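Local atomic coordinates of 3-oxosteroid 1-dehydrogenase (Sterolibacterium denitrificans, PDB entry 7P18), a protein that probably introduces a C1-C2 double bond into the A ring of 3-oxosteroids, using a bound FAD as the electron acceptor. Residues A[19-24]-A[214-219]; A[29-34]-A[556-561]; A[104-109]-A[135-140]. All coordinates share one frame; numbering follows the deposited sequence.

Contact 1: residues A[19-24]-A[214-219]; sequences AMLAAA and AGLRHA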
loop_
_atom_site.group_PDB
_atom_site.type_symbol
_atom_site.label_atom_id
_atom_site.label_comp_id
_atom_site.label_asym_id
_atom_site.label_seq_id
_atom_site.Cartn_x
_atom_site.Cartn_y
_atom_site.Cartn_z
ATOM N N ALA A 19 1.911 -13.526 -4.142
ATOM C CA ALA A 19 1.704 -14.653 -5.081
ATOM C C ALA A 19 3.028 -15.064 -5.718
ATOM O O ALA A 19 3.301 -16.274 -5.739
ATOM C CB ALA A 19 0.658 -14.279 -6.118
ATOM N N MET A 20 3.819 -14.121 -6.226
ATOM C CA MET A 20 5.059 -14.454 -6.945
ATOM C C MET A 20 6.107 -15.003 -5.959
ATOM O O MET A 20 6.849 -15.964 -6.330
ATOM C CB MET A 20 5.559 -13.233 -7.725
ATOM C CG MET A 20 4.616 -12.850 -8.918
ATOM S SD MET A 20 5.456 -11.744 -10.137
ATOM C CE MET A 20 5.346 -10.178 -9.284
ATOM N N LEU A 21 6.177 -14.441 -4.739
ATOM C CA LEU A 21 7.081 -14.944 -3.663
ATOM C C LEU A 21 6.711 -16.395 -3.341
ATOM O O LEU A 21 7.624 -17.251 -3.324
ATOM C CB LEU A 21 6.980 -14.046 -2.423
ATOM C CG LEU A 21 8.015 -14.268 -1.300
ATOM C CD1 LEU A 21 7.676 -15.491 -0.473
ATOM C CD2 LEU A 21 9.413 -14.387 -1.842
ATOM N N ALA A 22 5.430 -16.680 -3.115
ATOM C CA ALA A 22 4.951 -18.038 -2.793
ATOM C C ALA A 22 5.367 -18.977 -3.932
ATOM O O ALA A 22 5.832 -20.105 -3.644
ATOM C CB ALA A 22 3.471 -18.053 -2.524
ATOM N N ALA A 23 5.218 -18.534 -5.178
ATOM C CA ALA A 23 5.557 -19.325 -6.382
ATOM C C ALA A 23 7.055 -19.664 -6.385
ATOM O O ALA A 23 7.411 -20.862 -6.609
ATOM C CB ALA A 23 5.143 -18.568 -7.633
ATOM N N ALA A 24 7.917 -18.698 -6.153
ATOM C CA ALA A 24 9.379 -18.900 -6.174
ATOM C C ALA A 24 9.753 -19.862 -5.039
ATOM O O ALA A 24 10.605 -20.772 -5.245
ATOM C CB ALA A 24 10.094 -17.586 -6.032
ATOM N N ALA A 214 9.324 -6.325 -10.373
ATOM C CA ALA A 214 10.349 -6.689 -11.390
ATOM C C ALA A 214 11.249 -7.797 -10.846
ATOM O O ALA A 214 11.474 -8.821 -11.547
ATOM C CB ALA A 214 11.179 -5.469 -11.714
ATOM N N GLY A 215 11.769 -7.589 -9.626
ATOM C CA GLY A 215 12.685 -8.574 -8.992
ATOM C C GLY A 215 12.027 -9.926 -8.807
ATOM O O GLY A 215 12.673 -10.936 -9.074
ATOM N N LEU A 216 10.754 -9.973 -8.382
ATOM C CA LEU A 216 10.057 -11.268 -8.166
ATOM C C LEU A 216 9.767 -11.899 -9.534
ATOM O O LEU A 216 9.889 -13.144 -9.676
ATOM C CB LEU A 216 8.795 -11.053 -7.334
ATOM C CG LEU A 216 9.053 -10.673 -5.868
ATOM C CD1 LEU A 216 7.763 -10.196 -5.201
ATOM C CD2 LEU A 216 9.622 -11.871 -5.110
ATOM N N ARG A 217 9.446 -11.083 -10.539
ATOM C CA ARG A 217 9.212 -11.641 -11.897
ATOM C C ARG A 217 10.504 -12.307 -12.377
ATOM O O ARG A 217 10.439 -13.405 -12.907
ATOM C CB ARG A 217 8.728 -10.581 -12.883
ATOM C CG ARG A 217 8.444 -11.168 -14.259
ATOM C CD ARG A 217 7.194 -11.992 -14.245
ATOM N NE ARG A 217 6.901 -12.730 -15.468
ATOM C CZ ARG A 217 7.392 -13.927 -15.790
ATOM N NH1 ARG A 217 8.272 -14.541 -15.016
ATOM N NH2 ARG A 217 7.031 -14.491 -16.928
ATOM N N HIS A 218 11.629 -11.649 -12.178
ATOM C CA HIS A 218 12.970 -12.141 -12.572
ATOM C C HIS A 218 13.265 -13.477 -11.880
ATOM O O HIS A 218 13.700 -14.401 -12.550
ATOM C CB HIS A 218 14.025 -11.091 -12.270
ATOM C CG HIS A 218 15.394 -11.542 -12.653
ATOM N ND1 HIS A 218 15.818 -11.589 -13.983
ATOM C CD2 HIS A 218 16.428 -11.986 -11.905
ATOM C CE1 HIS A 218 17.063 -12.046 -14.025
ATOM N NE2 HIS A 218 17.446 -12.308 -12.765
ATOM N N ALA A 219 12.974 -13.596 -10.584
ATOM C CA ALA A 219 13.110 -14.850 -9.817
ATOM C C ALA A 219 12.301 -15.978 -10.464
ATOM O O ALA A 219 12.815 -17.105 -10.559
ATOM C CB ALA A 219 12.683 -14.648 -8.371
#

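Contact 2: residues A[29-34]-A[556-561]; sequences LGLSVL and HIAASK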
loop_
_atom_site.group_PDB
_atom_site.type_symbol
_atom_site.label_atom_id
_atom_site.label_comp_id
_atom_site.label_asym_id
_atom_site.label_seq_id
_atom_site.Cartn_x
_atom_site.Cartn_y
_atom_site.Cartn_z
ATOM N N LEU A 29 11.399 -25.401 -3.156
ATOM C CA LEU A 29 11.148 -26.566 -2.267
ATOM C C LEU A 29 10.789 -27.810 -3.090
ATOM O O LEU A 29 10.448 -28.818 -2.477
ATOM C CB LEU A 29 10.029 -26.211 -1.283
ATOM C CG LEU A 29 10.368 -25.118 -0.257
ATOM C CD1 LEU A 29 9.143 -24.789 0.610
ATOM C CD2 LEU A 29 11.558 -25.537 0.619
ATOM N N GLY A 30 10.861 -27.734 -4.422
ATOM C CA GLY A 30 10.785 -28.899 -5.327
ATOM C C GLY A 30 9.393 -29.115 -5.890
ATOM O O GLY A 30 9.160 -30.198 -6.429
ATOM N N LEU A 31 8.480 -28.139 -5.773
ATOM C CA LEU A 31 7.104 -28.272 -6.305
ATOM C C LEU A 31 7.036 -27.621 -7.686
ATOM O O LEU A 31 7.659 -26.538 -7.878
ATOM C CB LEU A 31 6.094 -27.585 -5.370
ATOM C CG LEU A 31 6.085 -28.101 -3.932
ATOM C CD1 LEU A 31 5.541 -27.052 -2.964
ATOM C CD2 LEU A 31 5.288 -29.394 -3.842
ATOM N N SER A 32 6.233 -28.220 -8.568
ATOM C CA SER A 32 5.846 -27.649 -9.879
ATOM C C SER A 32 4.780 -26.570 -9.628
ATOM O O SER A 32 3.795 -26.836 -8.903
ATOM C CB SER A 32 5.386 -28.725 -10.867
ATOM O OG SER A 32 4.126 -29.278 -10.524
ATOM N N VAL A 33 5.000 -25.392 -10.203
ATOM C CA VAL A 33 4.152 -24.191 -9.962
ATOM C C VAL A 33 3.636 -23.631 -11.291
ATOM O O VAL A 33 4.430 -23.541 -12.243
ATOM C CB VAL A 33 4.921 -23.135 -9.154
ATOM C CG1 VAL A 33 4.045 -21.948 -8.810
ATOM C CG2 VAL A 33 5.481 -23.736 -7.869
ATOM N N LEU A 34 2.368 -23.218 -11.300
ATOM C CA LEU A 34 1.817 -22.281 -12.314
ATOM C C LEU A 34 1.265 -21.036 -11.611
ATOM O O LEU A 34 0.536 -21.191 -10.605
ATOM C CB LEU A 34 0.703 -22.989 -13.076
ATOM C CG LEU A 34 -0.112 -22.109 -14.025
ATOM C CD1 LEU A 34 0.724 -21.614 -15.169
ATOM C CD2 LEU A 34 -1.356 -22.836 -14.527
ATOM N N HIS A 556 4.338 -24.909 4.028
ATOM C CA HIS A 556 3.354 -25.868 4.555
ATOM C C HIS A 556 3.070 -26.929 3.497
ATOM O O HIS A 556 2.999 -28.149 3.847
ATOM C CB HIS A 556 2.083 -25.178 5.031
ATOM C CG HIS A 556 1.165 -26.115 5.731
ATOM N ND1 HIS A 556 0.172 -26.794 5.077
ATOM C CD2 HIS A 556 1.138 -26.528 7.025
ATOM C CE1 HIS A 556 -0.467 -27.559 5.951
ATOM N NE2 HIS A 556 0.080 -27.358 7.163
ATOM N N ILE A 557 2.890 -26.500 2.253
ATOM C CA ILE A 557 2.577 -27.412 1.121
ATOM C C ILE A 557 3.746 -28.407 0.958
ATOM O O ILE A 557 3.492 -29.601 0.893
ATOM C CB ILE A 557 2.293 -26.631 -0.166
ATOM C CG1 ILE A 557 1.027 -25.772 -0.093
ATOM C CG2 ILE A 557 2.244 -27.592 -1.342
ATOM C CD1 ILE A 557 0.926 -24.773 -1.241
ATOM N N ALA A 558 4.976 -27.927 0.902
ATOM C CA ALA A 558 6.190 -28.789 0.812
ATOM C C ALA A 558 6.327 -29.740 2.026
ATOM O O ALA A 558 6.714 -30.910 1.807
ATOM C CB ALA A 558 7.412 -27.953 0.624
ATOM N N ALA A 559 6.025 -29.304 3.251
ATOM C CA ALA A 559 6.244 -30.088 4.487
ATOM C C ALA A 559 5.222 -31.234 4.557
ATOM O O ALA A 559 5.429 -32.139 5.382
ATOM C CB ALA A 559 6.152 -29.217 5.714
ATOM N N SER A 560 4.175 -31.175 3.730
ATOM C CA SER A 560 3.037 -32.125 3.687
ATOM C C SER A 560 3.408 -33.423 2.948
ATOM O O SER A 560 2.686 -34.389 3.152
ATOM C CB SER A 560 1.833 -31.475 3.059
ATOM O OG SER A 560 1.494 -30.295 3.757
ATOM N N LYS A 561 4.470 -33.442 2.134
ATOM C CA LYS A 561 4.979 -34.661 1.437
ATOM C C LYS A 561 3.878 -35.261 0.558
ATOM O O LYS A 561 4.133 -35.994 -0.404
ATOM C CB LYS A 561 5.482 -35.677 2.468
ATOM C CG LYS A 561 6.443 -35.101 3.501
ATOM C CD LYS A 561 7.530 -34.215 2.885
ATOM C CE LYS A 561 8.327 -33.422 3.902
ATOM N NZ LYS A 561 9.158 -34.296 4.766
#

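Contact 3: residues A[104-109]-A[135-140]; sequences NMTLQY and MLFDAA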
loop_
_atom_site.group_PDB
_atom_site.type_symbol
_atom_site.label_atom_id
_atom_site.label_comp_id
_atom_site.label_asym_id
_atom_site.label_seq_id
_atom_site.Cartn_x
_atom_site.Cartn_y
_atom_site.Cartn_z
ATOM N N ASN A 104 18.606 -15.606 -2.433
ATOM C CA ASN A 104 18.212 -16.454 -3.587
ATOM C C ASN A 104 17.708 -15.627 -4.784
ATOM O O ASN A 104 17.212 -16.266 -5.721
ATOM C CB ASN A 104 17.200 -17.497 -3.128
ATOM C CG ASN A 104 17.809 -18.417 -2.098
ATOM O OD1 ASN A 104 18.543 -19.315 -2.470
ATOM N ND2 ASN A 104 17.543 -18.190 -0.818
ATOM N N MET A 105 17.859 -14.302 -4.761
ATOM C CA MET A 105 17.299 -13.409 -5.810
ATOM C C MET A 105 18.233 -12.237 -6.040
ATOM O O MET A 105 18.994 -11.871 -5.110
ATOM C CB MET A 105 15.910 -12.901 -5.407
ATOM C CG MET A 105 14.901 -14.036 -5.153
ATOM S SD MET A 105 13.208 -13.369 -4.898
ATOM C CE MET A 105 12.308 -14.852 -4.505
ATOM N N THR A 106 18.157 -11.629 -7.234
ATOM C CA THR A 106 18.862 -10.372 -7.553
ATOM C C THR A 106 18.230 -9.246 -6.739
ATOM O O THR A 106 18.953 -8.343 -6.259
ATOM C CB THR A 106 18.908 -10.115 -9.073
ATOM O OG1 THR A 106 19.604 -11.222 -9.630
ATOM C CG2 THR A 106 19.667 -8.870 -9.450
ATOM N N LEU A 107 16.916 -9.300 -6.567
ATOM C CA LEU A 107 16.164 -8.380 -5.662
ATOM C C LEU A 107 16.820 -8.402 -4.266
ATOM O O LEU A 107 17.104 -9.506 -3.798
ATOM C CB LEU A 107 14.722 -8.873 -5.613
ATOM C CG LEU A 107 13.777 -8.136 -4.682
ATOM C CD1 LEU A 107 13.644 -6.680 -5.105
ATOM C CD2 LEU A 107 12.428 -8.852 -4.694
ATOM N N GLN A 108 17.047 -7.239 -3.674
ATOM C CA GLN A 108 17.677 -7.052 -2.343
ATOM C C GLN A 108 16.813 -6.069 -1.524
ATOM O O GLN A 108 16.461 -4.994 -2.046
ATOM C CB GLN A 108 19.134 -6.584 -2.488
ATOM C CG GLN A 108 20.041 -7.556 -3.264
ATOM C CD GLN A 108 20.311 -8.829 -2.499
ATOM O OE1 GLN A 108 20.759 -8.770 -1.344
ATOM N NE2 GLN A 108 19.951 -9.965 -3.082
ATOM N N TYR A 109 16.506 -6.430 -0.266
ATOM C CA TYR A 109 15.817 -5.597 0.746
ATOM C C TYR A 109 16.833 -5.112 1.771
ATOM O O TYR A 109 17.692 -5.921 2.173
ATOM C CB TYR A 109 14.669 -6.345 1.432
ATOM C CG TYR A 109 13.363 -6.166 0.691
ATOM C CD1 TYR A 109 13.028 -6.966 -0.390
ATOM C CD2 TYR A 109 12.509 -5.122 1.017
ATOM C CE1 TYR A 109 11.882 -6.753 -1.137
ATOM C CE2 TYR A 109 11.325 -4.914 0.308
ATOM C CZ TYR A 109 11.027 -5.707 -0.782
ATOM O OH TYR A 109 9.878 -5.498 -1.504
ATOM N N MET A 135 16.398 -2.348 -2.990
ATOM C CA MET A 135 17.406 -1.642 -3.818
ATOM C C MET A 135 16.824 -1.466 -5.235
ATOM O O MET A 135 15.976 -2.299 -5.672
ATOM C CB MET A 135 18.691 -2.470 -3.892
ATOM C CG MET A 135 19.365 -2.627 -2.540
ATOM S SD MET A 135 21.011 -3.400 -2.738
ATOM C CE MET A 135 21.908 -1.985 -3.391
ATOM N N LEU A 136 17.231 -0.412 -5.933
ATOM C CA LEU A 136 16.878 -0.247 -7.377
ATOM C C LEU A 136 17.199 -1.548 -8.114
ATOM O O LEU A 136 18.244 -2.185 -7.850
ATOM C CB LEU A 136 17.634 0.946 -7.969
ATOM C CG LEU A 136 17.336 2.327 -7.397
ATOM C CD1 LEU A 136 18.134 3.387 -8.157
ATOM C CD2 LEU A 136 15.860 2.676 -7.462
ATOM N N PHE A 137 16.283 -1.981 -8.967
ATOM C CA PHE A 137 16.378 -3.230 -9.737
ATOM C C PHE A 137 16.529 -2.876 -11.231
ATOM O O PHE A 137 15.847 -1.937 -11.739
ATOM C CB PHE A 137 15.146 -4.103 -9.482
ATOM C CG PHE A 137 15.258 -5.450 -10.124
ATOM C CD1 PHE A 137 15.893 -6.479 -9.475
ATOM C CD2 PHE A 137 14.778 -5.671 -11.401
ATOM C CE1 PHE A 137 16.038 -7.712 -10.083
ATOM C CE2 PHE A 137 14.940 -6.892 -12.019
ATOM C CZ PHE A 137 15.557 -7.920 -11.345
ATOM N N ASP A 138 17.362 -3.662 -11.910
ATOM C CA ASP A 138 17.714 -3.528 -13.349
ATOM C C ASP A 138 16.692 -4.271 -14.206
ATOM O O ASP A 138 16.827 -5.489 -14.338
ATOM C CB ASP A 138 19.110 -4.105 -13.584
ATOM C CG ASP A 138 19.641 -3.891 -14.992
ATOM O OD1 ASP A 138 18.992 -3.146 -15.774
ATOM O OD2 ASP A 138 20.712 -4.442 -15.251
ATOM N N ALA A 139 15.692 -3.557 -14.739
ATOM C CA ALA A 139 14.636 -4.111 -15.625
ATOM C C ALA A 139 15.222 -4.763 -16.887
ATOM O O ALA A 139 14.535 -5.654 -17.475
ATOM C CB ALA A 139 13.674 -3.011 -15.989
ATOM N N ALA A 140 16.435 -4.393 -17.317
ATOM C CA ALA A 140 17.076 -5.051 -18.486
ATOM C C ALA A 140 17.169 -6.550 -18.224
ATOM O O ALA A 140 17.032 -7.326 -19.185
ATOM C CB ALA A 140 18.435 -4.454 -18.790
HETATM O O HOH W 1 16.719 -5.008 -5.686
#

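Contact 1: residues A[19-24]-A[214-219]
The Rossmann-type helix 17-28 of the FAD-binding fold, which follows strand 10-13 and a glycine-rich GxGxxA-like turn, packs here through Met20 and Leu21 against Leu216 of helix 208-222. The two segments run in nearly the same direction: their axes cross at 27° and approach to 9.3 Å. The nearest CA atoms, those of Met20 and Leu216, are 6.1 Å apart, and every touching residue is buried.

Met20 and Leu216 point their CB atoms at each other, Met20 CB to Leu216 CB measuring 3.9 Å. A bend at chi3 (-79°) turns the terminal methyl of the methionine back, leaving Met20 CE 4.1 Å from Leu216 CB, while the sulfur, Met20 SD, lies against the backbone at the start of Arg217, 4.1 Å from Arg217 N. This is van der Waals packing, in which Met20 touches Leu216 at CB and the backbone of Arg217. The guanidinium of Arg217 takes a different course and makes a cation-pi contact with Tyr42.

Met20 lies a shell away from the cofactor, its side chain about 8 Å from the bound FAD and about 6 Å from that of the FAD-binding Ser46. Met105 covers Leu216, Ala24 and Ala219, and Met547 of helix 543-559 touches both Leu21 and Leu216. Leu21 reaches the interface by one branch: with CG opposite the backbone N (chi1 -170°), its CD2 meets Leu216 CD2 at 4.1 Å, methyl to methyl.

Contact 2: residues A[29-34]-A[556-561]
Ala558 presents its methyl to Leu29, and Leu31 reaches past it to Ile557, in a small, wholly apolar contact burying 166 Å². Ala558 CB lies 3.6 Å from Leu29 CD1 and 3.7 Å from Leu29 CB, so the methyl rests against the flank of the leucine and meets more than the tip of one branch. Leu31 uses a single branch for two neighbours: its CD1 is 3.7 Å from Ile557 CG2 and 4.1 Å from Ala558 CB. The Ile557 methyl that it meets is the branch opposite the backbone N, whereas CG1, placed beside that N (chi1 -66°), continues to CD1 on another course.

The two leucines flank the glycine at which helix 17-28 ends and the chain turns. Leu29 is the first residue to leave helical geometry after helix 17-28, and Gly30, with phi 97°, is the C' residue of a Schellman motif: Leu31 N bonds to Ala26 O and Gly30 N to His27 O. On the other side, Ser560 OG donates to His556 O at 2.6 Å, tilted 28° from the carbonyl plane, and links Ser560 back to the backbone four residues earlier. Ile557 O accepts from Arg264 NH2, and the Leu31 side chain also touches Arg264.

The contact thus joins the C-terminal end of helix 543-559 to the turn linking helix 17-28 with strand 33-36 of the parallel Rossmann-type sheet. Val10 of the adjacent strand 10-13 touches both Leu31 and Ile557, while Ala26 of helix 17-28 packs against Leu31.

Contact 3: residues A[104-109]-A[135-140]
Gln108 and Met135 bring the two backbones together, with CA atoms 5.6 Å apart, and Met135 N donates to Gln108 O at 2.8 Å in a nearly straight bond (N-H...O 163°) that meets the carbonyl almost head-on. Between the same two residues, a water replaces the second direct link: it accepts from Gln108 N at 3.0 Å and donates to Met135 O at 2.8 Å. Both polar backbone atoms of each residue are therefore engaged with the other, one pair directly and one through water. Farther on the chains diverge, and Leu107 and Phe137 are 6.6 Å apart at their CA atoms.

The Met135 side chain folds beside the start of Gln108. Its SD lies 3.7 Å from Gln108 CB, and a bend at chi3 (75°) turns the methyl away from that pair. The amide of Gln108 departs as well, bent at chi2, and its NE2 is held mainly by Asn102 O, with a weak bond to Met105 O.

Residues 104-109 lie where helix 84-104 gives way to strand 109-111, and residues 135-140 on strand 131-138, with which it pairs antiparallel in a small sheet that also includes strands 53-54 and 205-206. Phe137 bonds through its backbone to Arg206 of that last strand.

With CG opposite its backbone N (chi1 -174°), Phe137 directs its ring back across the gap to the loop. Leu107 N sits at the ring edge, near its plane, 4.0 Å from Phe137 CE1. The same carbon is 3.9 Å from Thr106 CG2, the threonine approaching obliquely and its side chain crossing that of Phe137 at about a right angle. Ala214 of helix 208-222 packs on the ring too, while Asp138 OD1 forms an Asx turn with Ala140 N and a salt bridge to Arg204.

Contacts 1 and 3 are neighbours, their centres 11 Å apart, and atoms of one touch atoms of the other: Phe137 rests on Gly215 and His218. Helix 208-222 is thus packed between helix 17-28 and the small antiparallel sheet. Contact 2 lies 16 Å from contact 1, centre to centre, farther from the chain's centre, and touches it where Ala23 O meets Val33 CG2; helix 17-28 leads directly into its loop. Contacts 2 and 3 do not touch. Along the chain, 19-24 and 29-34 come first, then 104-109, 135-140, 214-219 and finally 556-561, so helix 17-28 and the loop after it meet two later helices, 208-222 and 543-559, while contact 3 forms between segments that lie in sequence between helices 17-28 and 208-222.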